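Local coordinates for protein D-alanyl-D-alanine carboxypeptidase (Mycobacterium tuberculosis H37Rv, PDB 4RYE) that probably trims the terminal D-alanine from peptidoglycan stem peptides as a serine D,D-carboxypeptidase of the peptidase S11 family, at residues L58-L63 against H112-Q117; L52-A57 against D96-V101; V7-S12 against F254-A259; T22-D27 against G31-G36. All coordinates share one frame; numbering follows the deposited sequence.

Interaction 1 (L58-L63 against H112-Q117); sequences LDELDL and HMLGGQ
Glu-60 and Leu-61, at the C-terminal end of helix 50-60, meet Met-113 and Leu-114 at the end of helix 104-113, in the helical part of a penicillin-binding, serine beta-lactamase-like fold. Glu-60 runs its extended side chain past Leu-114, with OE1 3.9 Å from Leu-114 CD2; the carboxylate itself is held by a salt bridge to Lys-123 on helix 117-130, and Lys-123 NZ also donates a hydrogen bond to Leu-114 O. Leu-61 is where the chain leaves the helix, and it carries most of the apolar contact. Its CG lies anti to the carbonyl carbon (chi1 -61°), which turns CG and both methyls toward Met-113 and Leu-114. CD1 reaches Met-113 CB at 4.0 Å, while CD2 lies beside the carbonyl oxygen of Met-113. The selenomethionine chain folds back at chi3 (66°), bringing its CE to 4.2 Å from Leu-61 CD2. Beyond Leu-114 the helix ends in a Schellman motif, Gly-115 having positive phi, with Gly-115 N bonded to His-112 O at 3.2 Å. The closest approach of all is that of the Leu-114 branch methyl, CD2, which sits 3.7 Å from Leu-61 CG.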
loop_
_atom_site.group_PDB
_atom_site.type_symbol
_atom_site.label_atom_id
_atom_site.label_comp_id
_atom_site.label_asym_id
_atom_site.label_seq_id
_atom_site.Cartn_x
_atom_site.Cartn_y
_atom_site.Cartn_z
ATOM N N LEU A 58 -7.695 5.859 -10.120
ATOM C CA LEU A 58 -7.646 5.118 -11.371
ATOM C C LEU A 58 -9.030 4.861 -11.935
ATOM O O LEU A 58 -9.207 4.803 -13.154
ATOM C CB LEU A 58 -6.891 3.801 -11.192
ATOM C CG LEU A 58 -5.380 3.983 -11.076
ATOM C CD1 LEU A 58 -4.746 2.723 -10.521
ATOM C CD2 LEU A 58 -4.801 4.351 -12.437
ATOM N N ASP A 59 -10.017 4.716 -11.063
ATOM C CA ASP A 59 -11.395 4.558 -11.535
ATOM C C ASP A 59 -11.978 5.840 -12.135
ATOM O O ASP A 59 -12.692 5.793 -13.129
ATOM C CB ASP A 59 -12.317 4.079 -10.408
ATOM C CG ASP A 59 -12.192 2.592 -10.143
ATOM O OD1 ASP A 59 -11.415 1.911 -10.847
ATOM O OD2 ASP A 59 -12.887 2.104 -9.228
ATOM N N GLU A 60 -11.680 6.982 -11.525
ATOM C CA GLU A 60 -12.392 8.218 -11.868
ATOM C C GLU A 60 -11.621 9.193 -12.747
ATOM O O GLU A 60 -12.223 10.000 -13.462
ATOM C CB GLU A 60 -12.831 8.945 -10.592
ATOM C CG GLU A 60 -13.589 8.058 -9.619
ATOM C CD GLU A 60 -14.431 8.842 -8.625
ATOM O OE1 GLU A 60 -14.527 10.085 -8.753
ATOM O OE2 GLU A 60 -15.006 8.203 -7.718
ATOM N N LEU A 61 -10.298 9.147 -12.688
ATOM C CA LEU A 61 -9.496 10.194 -13.323
ATOM C C LEU A 61 -8.814 9.709 -14.594
ATOM O O LEU A 61 -8.301 8.596 -14.636
ATOM C CB LEU A 61 -8.439 10.715 -12.345
ATOM C CG LEU A 61 -8.896 11.357 -11.030
ATOM C CD1 LEU A 61 -7.679 11.664 -10.138
ATOM C CD2 LEU A 61 -9.737 12.617 -11.260
ATOM N N ASP A 62 -8.817 10.543 -15.628
ATOM C CA ASP A 62 -7.995 10.297 -16.814
ATOM C C ASP A 62 -6.530 10.511 -16.415
ATOM O O ASP A 62 -6.221 11.458 -15.691
ATOM C CB ASP A 62 -8.383 11.259 -17.937
ATOM C CG ASP A 62 -7.667 10.957 -19.249
ATOM O OD1 ASP A 62 -6.434 11.170 -19.335
ATOM O OD2 ASP A 62 -8.347 10.524 -20.207
ATOM N N LEU A 63 -5.632 9.643 -16.883
ATOM C CA LEU A 63 -4.229 9.684 -16.446
ATOM C C LEU A 63 -3.516 10.937 -16.930
ATOM O O LEU A 63 -2.518 11.366 -16.340
ATOM C CB LEU A 63 -3.468 8.446 -16.932
ATOM C CG LEU A 63 -3.741 7.102 -16.252
ATOM C CD1 LEU A 63 -2.971 6.014 -16.986
ATOM C CD2 LEU A 63 -3.350 7.139 -14.777
ATOM N N HIS A 112 -7.772 16.718 -4.321
ATOM C CA HIS A 112 -8.236 17.938 -4.985
ATOM C C HIS A 112 -8.939 17.583 -6.306
ATOM O O HIS A 112 -10.079 18.006 -6.534
ATOM C CB HIS A 112 -7.043 18.898 -5.188
ATOM C CG HIS A 112 -7.367 20.167 -5.919
ATOM N ND1 HIS A 112 -6.474 21.216 -6.002
ATOM C CD2 HIS A 112 -8.463 20.553 -6.618
ATOM C CE1 HIS A 112 -7.008 22.193 -6.712
ATOM N NE2 HIS A 112 -8.210 21.816 -7.104
HETATM N N MSE A 113 -8.272 16.809 -7.163
HETATM C CA MSE A 113 -8.867 16.362 -8.431
HETATM C C MSE A 113 -10.146 15.555 -8.234
HETATM O O MSE A 113 -11.014 15.550 -9.094
HETATM C CB MSE A 113 -7.877 15.516 -9.239
HETATM C CG MSE A 113 -6.613 16.247 -9.609
HETATM SE SE MSE A 113 -5.445 15.212 -10.803
HETATM C CE MSE A 113 -6.650 15.201 -12.339
ATOM N N LEU A 114 -10.256 14.865 -7.107
ATOM C CA LEU A 114 -11.396 13.993 -6.870
ATOM C C LEU A 114 -12.568 14.699 -6.202
ATOM O O LEU A 114 -13.587 14.073 -5.923
ATOM C CB LEU A 114 -10.965 12.784 -6.041
ATOM C CG LEU A 114 -10.040 11.832 -6.797
ATOM C CD1 LEU A 114 -9.325 10.881 -5.849
ATOM C CD2 LEU A 114 -10.850 11.058 -7.850
ATOM N N GLY A 115 -12.430 15.993 -5.942
ATOM C CA GLY A 115 -13.524 16.764 -5.375
ATOM C C GLY A 115 -13.288 17.266 -3.959
ATOM O O GLY A 115 -14.192 17.816 -3.328
ATOM N N GLY A 116 -12.076 17.078 -3.451
ATOM C CA GLY A 116 -11.740 17.572 -2.130
ATOM C C GLY A 116 -11.440 16.486 -1.115
ATOM O O GLY A 116 -11.662 15.298 -1.365
ATOM N N GLN A 117 -10.941 16.904 0.048
ATOM C CA GLN A 117 -10.542 15.968 1.101
ATOM C C GLN A 117 -11.701 15.105 1.598
ATOM O O GLN A 117 -11.607 13.885 1.604
ATOM C CB GLN A 117 -9.929 16.734 2.277
ATOM C CG GLN A 117 -8.611 17.422 1.953
ATOM C CD GLN A 117 -7.430 16.471 2.023
ATOM O OE1 GLN A 117 -7.211 15.816 3.043
ATOM N NE2 GLN A 117 -6.673 16.378 0.937
#

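Interaction 2 (L52-A57 against D96-V101); sequences LLALVA and DGLLLV
Helix 50-60, which begins with the lysine of the SxxK motif, packs here against helix 91-100 in the buried helical part of the penicillin-binding fold. The short segments run nearly antiparallel, at 153° between their N-to-C directions, with their axes 10.8 Å apart. That spacing is bridged by leucine side chains and the CB of Ala-54, and no hydrogen bond crosses between them.

Leu-98 does most of the reaching. Its chi1 of -174° swings CG away from the backbone N and sends both methyls toward helix 50-60: CD1 meets Leu-53 CD2 at 3.9 Å, and CD2 stands 4.0 Å from that same methyl. The Leu-53 branch thus faces the fork of Leu-98, the two side chains meeting at a slant. One residue on, the small Ala-54 presents only its CB, and two methyls converge on it. Leu-98 CD2 and Leu-99 CD2 each come within 4.2 Å of Ala-54 CB. Leu-99 starts off to one side of the contact, but its CG swings anti to the carbonyl carbon (chi1 -63°), and the CD2 branch returns to the interface.

Other helices close the surroundings. Ala-107 of helix 104-113 touches both Leu-53 and Leu-98, and Phe-171 and Ile-174 of helix 169-176 cover Leu-99. Leu-98 also lies about 4 Å, side chain to side chain, from Lys-50, probably the proton acceptor, and about 7 Å from Ser-102, a probable active-site residue. The apolar layer therefore backs what is probably the catalytic site of Ser-47, Lys-50 and Ser-102, an arrangement consistent with the SxxK and SxN motifs of serine penicillin-binding proteins.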
loop_
_atom_site.group_PDB
_atom_site.type_symbol
_atom_site.label_atom_id
_atom_site.label_comp_id
_atom_site.label_asym_id
_atom_site.label_seq_id
_atom_site.Cartn_x
_atom_site.Cartn_y
_atom_site.Cartn_z
ATOM N N LEU A 52 -5.617 2.420 -1.554
ATOM C CA LEU A 52 -7.047 2.647 -1.696
ATOM C C LEU A 52 -7.332 3.972 -2.414
ATOM O O LEU A 52 -8.233 4.053 -3.242
ATOM C CB LEU A 52 -7.711 2.624 -0.322
ATOM C CG LEU A 52 -9.235 2.659 -0.288
ATOM C CD1 LEU A 52 -9.790 1.492 -1.098
ATOM C CD2 LEU A 52 -9.723 2.618 1.156
ATOM N N LEU A 53 -6.561 5.012 -2.110
ATOM C CA LEU A 53 -6.703 6.274 -2.843
ATOM C C LEU A 53 -6.377 6.058 -4.320
ATOM O O LEU A 53 -7.079 6.559 -5.196
ATOM C CB LEU A 53 -5.781 7.352 -2.254
ATOM C CG LEU A 53 -5.692 8.656 -3.056
ATOM C CD1 LEU A 53 -7.043 9.335 -3.151
ATOM C CD2 LEU A 53 -4.664 9.588 -2.418
ATOM N N ALA A 54 -5.313 5.307 -4.598
ATOM C CA ALA A 54 -4.927 5.017 -5.980
ATOM C C ALA A 54 -6.044 4.324 -6.768
ATOM O O ALA A 54 -6.275 4.644 -7.936
ATOM C CB ALA A 54 -3.626 4.184 -6.031
ATOM N N LEU A 55 -6.726 3.370 -6.138
ATOM C CA LEU A 55 -7.871 2.704 -6.774
ATOM C C LEU A 55 -8.973 3.684 -7.186
ATOM O O LEU A 55 -9.520 3.595 -8.284
ATOM C CB LEU A 55 -8.483 1.678 -5.824
ATOM C CG LEU A 55 -7.876 0.285 -5.766
ATOM C CD1 LEU A 55 -8.535 -0.485 -4.624
ATOM C CD2 LEU A 55 -8.078 -0.429 -7.091
ATOM N N VAL A 56 -9.316 4.609 -6.292
ATOM C CA VAL A 56 -10.335 5.605 -6.596
ATOM C C VAL A 56 -9.866 6.488 -7.759
ATOM O O VAL A 56 -10.621 6.742 -8.708
ATOM C CB VAL A 56 -10.648 6.482 -5.364
ATOM C CG1 VAL A 56 -11.542 7.661 -5.759
ATOM C CG2 VAL A 56 -11.309 5.647 -4.272
ATOM N N ALA A 57 -8.618 6.950 -7.686
ATOM C CA ALA A 57 -8.065 7.818 -8.730
ATOM C C ALA A 57 -8.078 7.131 -10.092
ATOM O O ALA A 57 -8.429 7.742 -11.099
ATOM C CB ALA A 57 -6.641 8.256 -8.375
ATOM N N ASP A 96 2.438 8.534 -9.520
ATOM C CA ASP A 96 3.841 8.152 -9.350
ATOM C C ASP A 96 4.382 8.696 -8.041
ATOM O O ASP A 96 5.051 7.979 -7.298
ATOM C CB ASP A 96 4.711 8.679 -10.502
ATOM C CG ASP A 96 4.461 7.942 -11.811
ATOM O OD1 ASP A 96 3.967 6.797 -11.768
ATOM O OD2 ASP A 96 4.761 8.506 -12.886
ATOM N N GLY A 97 4.106 9.972 -7.770
ATOM C CA GLY A 97 4.520 10.594 -6.522
ATOM C C GLY A 97 3.896 9.878 -5.337
ATOM O O GLY A 97 4.573 9.595 -4.332
ATOM N N LEU A 98 2.611 9.556 -5.468
ATOM C CA LEU A 98 1.877 8.836 -4.426
ATOM C C LEU A 98 2.468 7.467 -4.115
ATOM O O LEU A 98 2.665 7.111 -2.947
ATOM C CB LEU A 98 0.416 8.645 -4.850
ATOM C CG LEU A 98 -0.501 8.042 -3.791
ATOM C CD1 LEU A 98 -0.770 9.082 -2.718
ATOM C CD2 LEU A 98 -1.806 7.554 -4.413
ATOM N N LEU A 99 2.743 6.697 -5.162
ATOM C CA LEU A 99 3.086 5.291 -4.998
ATOM C C LEU A 99 4.582 5.000 -4.905
ATOM O O LEU A 99 4.969 4.005 -4.299
ATOM C CB LEU A 99 2.449 4.464 -6.104
ATOM C CG LEU A 99 0.914 4.466 -6.107
ATOM C CD1 LEU A 99 0.412 3.629 -7.262
ATOM C CD2 LEU A 99 0.342 3.950 -4.786
ATOM N N LEU A 100 5.421 5.849 -5.496
ATOM C CA LEU A 100 6.874 5.619 -5.452
ATOM C C LEU A 100 7.552 6.231 -4.225
ATOM O O LEU A 100 8.466 5.633 -3.648
ATOM C CB LEU A 100 7.564 6.128 -6.726
ATOM C CG LEU A 100 7.685 5.141 -7.891
ATOM C CD1 LEU A 100 6.318 4.627 -8.316
ATOM C CD2 LEU A 100 8.385 5.789 -9.071
ATOM N N VAL A 101 7.124 7.425 -3.829
ATOM C CA VAL A 101 7.761 8.092 -2.691
ATOM C C VAL A 101 6.791 8.431 -1.554
ATOM O O VAL A 101 7.151 9.166 -0.626
ATOM C CB VAL A 101 8.555 9.358 -3.112
ATOM C CG1 VAL A 101 9.576 9.026 -4.194
ATOM C CG2 VAL A 101 7.615 10.458 -3.578
#

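Interaction 3 (V7-S12 against F254-A259); sequences VQPAGS and FDWGFA
Residues Pro-9 to Ser-12 form a type II beta turn, closed by Ser-12 N to Pro-9 O at 3.1 Å, and it faces one turn of helix 246-259. The whole contact centres on the indole of Trp-256, whose CG lies anti to the backbone N (chi1 179°) and whose six-membered ring projects from the helix to the turn. Ser-12 OG comes in at the ring edge, near its plane, 3.6 Å from Trp-256 CZ2, and Pro-9 CD reaches the edge at CH2, 3.8 Å away. Gln-8 approaches obliquely, its NE2 3.8 Å from Trp-256 CZ2 and its amide plane nearly perpendicular to the indole, at 82°.

In the fold, this places the N-terminal segment against the C-terminal helix that packs on the six-stranded sheet; Leu-34 and Ala-35 of strand 32-37 also touch the indole. A relay of polar groups fixes the turn. Gln-8 NE2 donates to Ser-12 OG at 2.7 Å, almost straight at 171° and in the amide plane, and Ser-12 OG in turn donates to Pro-9 O, also at 2.7 Å, onto a lone pair in the carbonyl plane. Pro-9 O thus takes both the backbone and the hydroxyl donor of Ser-12. Just past the turn, Val-13 O accepts from both Trp-256 NE1 and Gln-8 NE2.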
loop_
_atom_site.group_PDB
_atom_site.type_symbol
_atom_site.label_atom_id
_atom_site.label_comp_id
_atom_site.label_asym_id
_atom_site.label_seq_id
_atom_site.Cartn_x
_atom_site.Cartn_y
_atom_site.Cartn_z
ATOM N N VAL A 7 -1.751 -18.603 12.774
ATOM C CA VAL A 7 -2.465 -19.765 12.281
ATOM C C VAL A 7 -1.737 -20.121 10.998
ATOM O O VAL A 7 -1.570 -19.280 10.122
ATOM C CB VAL A 7 -3.953 -19.449 11.980
ATOM C CG1 VAL A 7 -4.644 -20.634 11.322
ATOM C CG2 VAL A 7 -4.687 -19.030 13.249
ATOM N N GLN A 8 -1.264 -21.354 10.907
ATOM C CA GLN A 8 -0.659 -21.843 9.674
ATOM C C GLN A 8 -1.083 -23.304 9.534
ATOM O O GLN A 8 -1.576 -23.882 10.500
ATOM C CB GLN A 8 0.865 -21.675 9.707
ATOM C CG GLN A 8 1.560 -22.305 10.893
ATOM C CD GLN A 8 3.054 -22.083 10.839
ATOM O OE1 GLN A 8 3.594 -21.223 11.539
ATOM N NE2 GLN A 8 3.732 -22.841 9.984
ATOM N N PRO A 9 -0.934 -23.893 8.331
ATOM C CA PRO A 9 -1.421 -25.272 8.149
ATOM C C PRO A 9 -0.644 -26.285 8.987
ATOM O O PRO A 9 0.568 -26.144 9.146
ATOM C CB PRO A 9 -1.168 -25.545 6.657
ATOM C CG PRO A 9 -1.081 -24.170 6.013
ATOM C CD PRO A 9 -0.441 -23.304 7.072
ATOM N N ALA A 10 -1.337 -27.302 9.496
ATOM C CA ALA A 10 -0.706 -28.361 10.272
ATOM C C ALA A 10 0.479 -28.976 9.520
ATOM O O ALA A 10 0.371 -29.322 8.342
ATOM C CB ALA A 10 -1.725 -29.431 10.603
ATOM N N GLY A 11 1.612 -29.108 10.200
ATOM C CA GLY A 11 2.760 -29.778 9.616
ATOM C C GLY A 11 3.669 -28.863 8.816
ATOM O O GLY A 11 4.765 -29.267 8.431
ATOM N N SER A 12 3.224 -27.639 8.555
ATOM C CA SER A 12 4.053 -26.692 7.817
ATOM C C SER A 12 5.238 -26.205 8.658
ATOM O O SER A 12 5.228 -26.296 9.889
ATOM C CB SER A 12 3.228 -25.507 7.282
ATOM O OG SER A 12 2.654 -24.721 8.312
ATOM N N PHE A 254 7.179 -14.380 2.198
ATOM C CA PHE A 254 7.093 -14.792 0.798
ATOM C C PHE A 254 7.784 -16.136 0.579
ATOM O O PHE A 254 7.198 -17.046 -0.030
ATOM C CB PHE A 254 7.704 -13.716 -0.124
ATOM C CG PHE A 254 6.767 -12.559 -0.437
ATOM C CD1 PHE A 254 5.459 -12.783 -0.865
ATOM C CD2 PHE A 254 7.210 -11.246 -0.317
ATOM C CE1 PHE A 254 4.608 -11.711 -1.162
ATOM C CE2 PHE A 254 6.374 -10.178 -0.604
ATOM C CZ PHE A 254 5.067 -10.406 -1.029
ATOM N N ASP A 255 9.018 -16.264 1.076
ATOM C CA ASP A 255 9.768 -17.517 0.973
ATOM C C ASP A 255 8.970 -18.675 1.579
ATOM O O ASP A 255 8.867 -19.755 0.989
ATOM C CB ASP A 255 11.110 -17.435 1.722
ATOM C CG ASP A 255 12.205 -16.724 0.930
ATOM O OD1 ASP A 255 11.995 -16.389 -0.254
ATOM O OD2 ASP A 255 13.297 -16.515 1.505
ATOM N N TRP A 256 8.438 -18.456 2.776
ATOM C CA TRP A 256 7.640 -19.483 3.438
ATOM C C TRP A 256 6.425 -19.862 2.587
ATOM O O TRP A 256 6.108 -21.043 2.436
ATOM C CB TRP A 256 7.198 -19.024 4.828
ATOM C CG TRP A 256 6.351 -20.051 5.541
ATOM C CD1 TRP A 256 6.782 -21.052 6.369
ATOM C CD2 TRP A 256 4.926 -20.177 5.466
ATOM N NE1 TRP A 256 5.710 -21.786 6.812
ATOM C CE2 TRP A 256 4.561 -21.272 6.268
ATOM C CE3 TRP A 256 3.926 -19.471 4.792
ATOM C CZ2 TRP A 256 3.224 -21.678 6.417
ATOM C CZ3 TRP A 256 2.604 -19.875 4.943
ATOM C CH2 TRP A 256 2.268 -20.962 5.746
ATOM N N GLY A 257 5.762 -18.858 2.025
ATOM C CA GLY A 257 4.588 -19.087 1.202
ATOM C C GLY A 257 4.897 -19.843 -0.082
ATOM O O GLY A 257 4.110 -20.680 -0.528
ATOM N N PHE A 258 6.032 -19.534 -0.696
ATOM C CA PHE A 258 6.394 -20.169 -1.960
ATOM C C PHE A 258 6.837 -21.603 -1.743
ATOM O O PHE A 258 6.730 -22.440 -2.641
ATOM C CB PHE A 258 7.475 -19.353 -2.697
ATOM C CG PHE A 258 6.952 -18.082 -3.302
ATOM C CD1 PHE A 258 5.817 -18.095 -4.100
ATOM C CD2 PHE A 258 7.575 -16.861 -3.049
ATOM C CE1 PHE A 258 5.324 -16.912 -4.652
ATOM C CE2 PHE A 258 7.087 -15.683 -3.592
ATOM C CZ PHE A 258 5.954 -15.708 -4.389
ATOM N N ALA A 259 7.343 -21.880 -0.544
ATOM C CA ALA A 259 7.807 -23.213 -0.216
ATOM C C ALA A 259 6.651 -24.110 0.237
ATOM O O ALA A 259 6.778 -25.334 0.248
ATOM C CB ALA A 259 8.891 -23.148 0.856
#

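Interaction 4 (T22-D27 against G31-G36); sequences TWIVAD and GQVLAG
Val-25 and Ala-35 form a hydrogen-bonded pair in the antiparallel hairpin of strands 22-27 and 32-37, with Val-25 N donating to Ala-35 O at 2.8 Å. A classic beta bulge follows: Leu-34 and Ala-35 both face Val-25, and its carbonyl takes Leu-34 N at 2.7 Å and, weakly, Ala-35 N at 3.4 Å. The register shifts by one there, and Asp-27 N donates to Gln-32 O at 2.9 Å; Gly-31 N returns to Asp-27 O at the hairpin end.

On one face, Ile-24 CG1 meets Val-33 CG1 at 3.8 Å, the two side chains crossing at about a right angle. On the other, Trp-23 folds back over the second strand, its chi1 of 50° placing CG between the backbone N and the carbonyl carbon. Gly-36 C then lies 4.0 Å above one face of the Trp-23 indole, nearer its edge than its centre.

Further out, strand 228-237 hydrogen-bonds along the other edge of strand 22-27, Leu-253 of helix 246-259 covers Trp-23 and Val-25, and Asp-27 OD2 makes a salt bridge to Arg-228 while OD1 receives the turn amides of Asp-29 and Ser-30. At the indole rim, Ala-35 CB meets Trp-23 CZ3 edge-on at 3.8 Å.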
loop_
_atom_site.group_PDB
_atom_site.type_symbol
_atom_site.label_atom_id
_atom_site.label_comp_id
_atom_site.label_asym_id
_atom_site.label_seq_id
_atom_site.Cartn_x
_atom_site.Cartn_y
_atom_site.Cartn_z
ATOM N N THR A 22 0.570 -8.021 13.402
ATOM C CA THR A 22 -0.422 -8.766 12.624
ATOM C C THR A 22 0.077 -8.889 11.199
ATOM O O THR A 22 0.797 -8.024 10.727
ATOM C CB THR A 22 -1.812 -8.086 12.573
ATOM O OG1 THR A 22 -1.783 -7.019 11.620
ATOM C CG2 THR A 22 -2.236 -7.565 13.969
ATOM N N TRP A 23 -0.303 -9.963 10.517
ATOM C CA TRP A 23 0.118 -10.164 9.135
ATOM C C TRP A 23 -0.725 -11.267 8.509
ATOM O O TRP A 23 -1.442 -11.990 9.217
ATOM C CB TRP A 23 1.626 -10.488 9.041
ATOM C CG TRP A 23 2.089 -11.599 9.966
ATOM C CD1 TRP A 23 2.688 -11.455 11.189
ATOM C CD2 TRP A 23 1.993 -13.011 9.734
ATOM N NE1 TRP A 23 2.958 -12.685 11.731
ATOM C CE2 TRP A 23 2.537 -13.657 10.859
ATOM C CE3 TRP A 23 1.489 -13.788 8.687
ATOM C CZ2 TRP A 23 2.597 -15.051 10.967
ATOM C CZ3 TRP A 23 1.544 -15.173 8.795
ATOM C CH2 TRP A 23 2.090 -15.787 9.925
ATOM N N ILE A 24 -0.647 -11.385 7.190
ATOM C CA ILE A 24 -1.387 -12.421 6.465
ATOM C C ILE A 24 -0.600 -12.761 5.214
ATOM O O ILE A 24 0.130 -11.926 4.705
ATOM C CB ILE A 24 -2.829 -11.943 6.108
ATOM C CG1 ILE A 24 -3.696 -13.099 5.598
ATOM C CG2 ILE A 24 -2.810 -10.785 5.103
ATOM C CD1 ILE A 24 -5.181 -12.728 5.437
ATOM N N VAL A 25 -0.704 -14.002 4.752
ATOM C CA VAL A 25 -0.094 -14.427 3.494
ATOM C C VAL A 25 -1.201 -15.078 2.691
ATOM O O VAL A 25 -1.850 -16.018 3.162
ATOM C CB VAL A 25 1.028 -15.471 3.699
ATOM C CG1 VAL A 25 1.648 -15.853 2.350
ATOM C CG2 VAL A 25 2.107 -14.926 4.628
ATOM N N ALA A 26 -1.459 -14.555 1.501
ATOM C CA ALA A 26 -2.568 -15.049 0.696
ATOM C C ALA A 26 -2.119 -15.221 -0.749
ATOM O O ALA A 26 -1.068 -14.699 -1.154
ATOM C CB ALA A 26 -3.788 -14.113 0.801
ATOM N N ASP A 27 -2.907 -15.971 -1.516
ATOM C CA ASP A 27 -2.620 -16.213 -2.922
ATOM C C ASP A 27 -3.378 -15.145 -3.704
ATOM O O ASP A 27 -4.595 -15.015 -3.577
ATOM C CB ASP A 27 -3.088 -17.619 -3.306
ATOM C CG ASP A 27 -2.779 -17.987 -4.762
ATOM O OD1 ASP A 27 -3.128 -17.220 -5.686
ATOM O OD2 ASP A 27 -2.207 -19.075 -4.983
ATOM N N GLY A 31 -7.183 -16.452 -3.945
ATOM C CA GLY A 31 -7.736 -15.890 -2.722
ATOM C C GLY A 31 -7.609 -16.790 -1.496
ATOM O O GLY A 31 -8.111 -16.442 -0.418
ATOM N N GLN A 32 -6.956 -17.946 -1.651
ATOM C CA GLN A 32 -6.637 -18.810 -0.508
ATOM C C GLN A 32 -5.766 -18.055 0.487
ATOM O O GLN A 32 -4.851 -17.342 0.092
ATOM C CB GLN A 32 -5.833 -20.038 -0.942
ATOM C CG GLN A 32 -6.525 -21.030 -1.852
ATOM C CD GLN A 32 -5.511 -21.966 -2.509
ATOM O OE1 GLN A 32 -4.955 -21.653 -3.568
ATOM N NE2 GLN A 32 -5.240 -23.103 -1.864
ATOM N N VAL A 33 -6.047 -18.211 1.773
ATOM C CA VAL A 33 -5.164 -17.672 2.810
ATOM C C VAL A 33 -4.220 -18.782 3.276
ATOM O O VAL A 33 -4.668 -19.850 3.702
ATOM C CB VAL A 33 -5.969 -17.089 3.998
ATOM C CG1 VAL A 33 -5.036 -16.618 5.104
ATOM C CG2 VAL A 33 -6.835 -15.928 3.516
ATOM N N LEU A 34 -2.915 -18.542 3.171
ATOM C CA LEU A 34 -1.923 -19.562 3.520
ATOM C C LEU A 34 -1.584 -19.541 5.005
ATOM O O LEU A 34 -1.350 -20.590 5.622
ATOM C CB LEU A 34 -0.646 -19.381 2.692
ATOM C CG LEU A 34 -0.648 -19.699 1.194
ATOM C CD1 LEU A 34 -1.533 -18.770 0.404
ATOM C CD2 LEU A 34 0.760 -19.616 0.658
ATOM N N ALA A 35 -1.544 -18.342 5.578
ATOM C CA ALA A 35 -1.242 -18.189 6.997
ATOM C C ALA A 35 -1.620 -16.790 7.436
ATOM O O ALA A 35 -1.709 -15.886 6.624
ATOM C CB ALA A 35 0.253 -18.451 7.268
ATOM N N GLY A 36 -1.831 -16.607 8.731
ATOM C CA GLY A 36 -2.145 -15.283 9.225
ATOM C C GLY A 36 -1.921 -15.193 10.710
ATOM O O GLY A 36 -1.984 -16.203 11.424
#

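In the fold
The four contacts fall into two groups on the fold. Interaction 4 lies within the six-stranded sheet and interaction 3 beside it, centres about 10 Å apart, and they touch: Val-7 N probably bonds to Gly-36 O, and Trp-256 CH2 packs on Ala-35 CB. Interactions 1 and 2, centres about 11 Å apart, share helix 50-60 and meet where Leu-114 packs on Leu-53 and Val-56. Interactions 1 and 3 are about 40 Å apart between centres, on opposite sides of the chain's centre. Along the chain, interaction 3 encloses the other three; interaction 4 closes before 1 and 2, whose segments alternate. The N-terminal segment and the last helix thus meet beside the sheet, while the helices near the probable catalytic residues pack together in the other group.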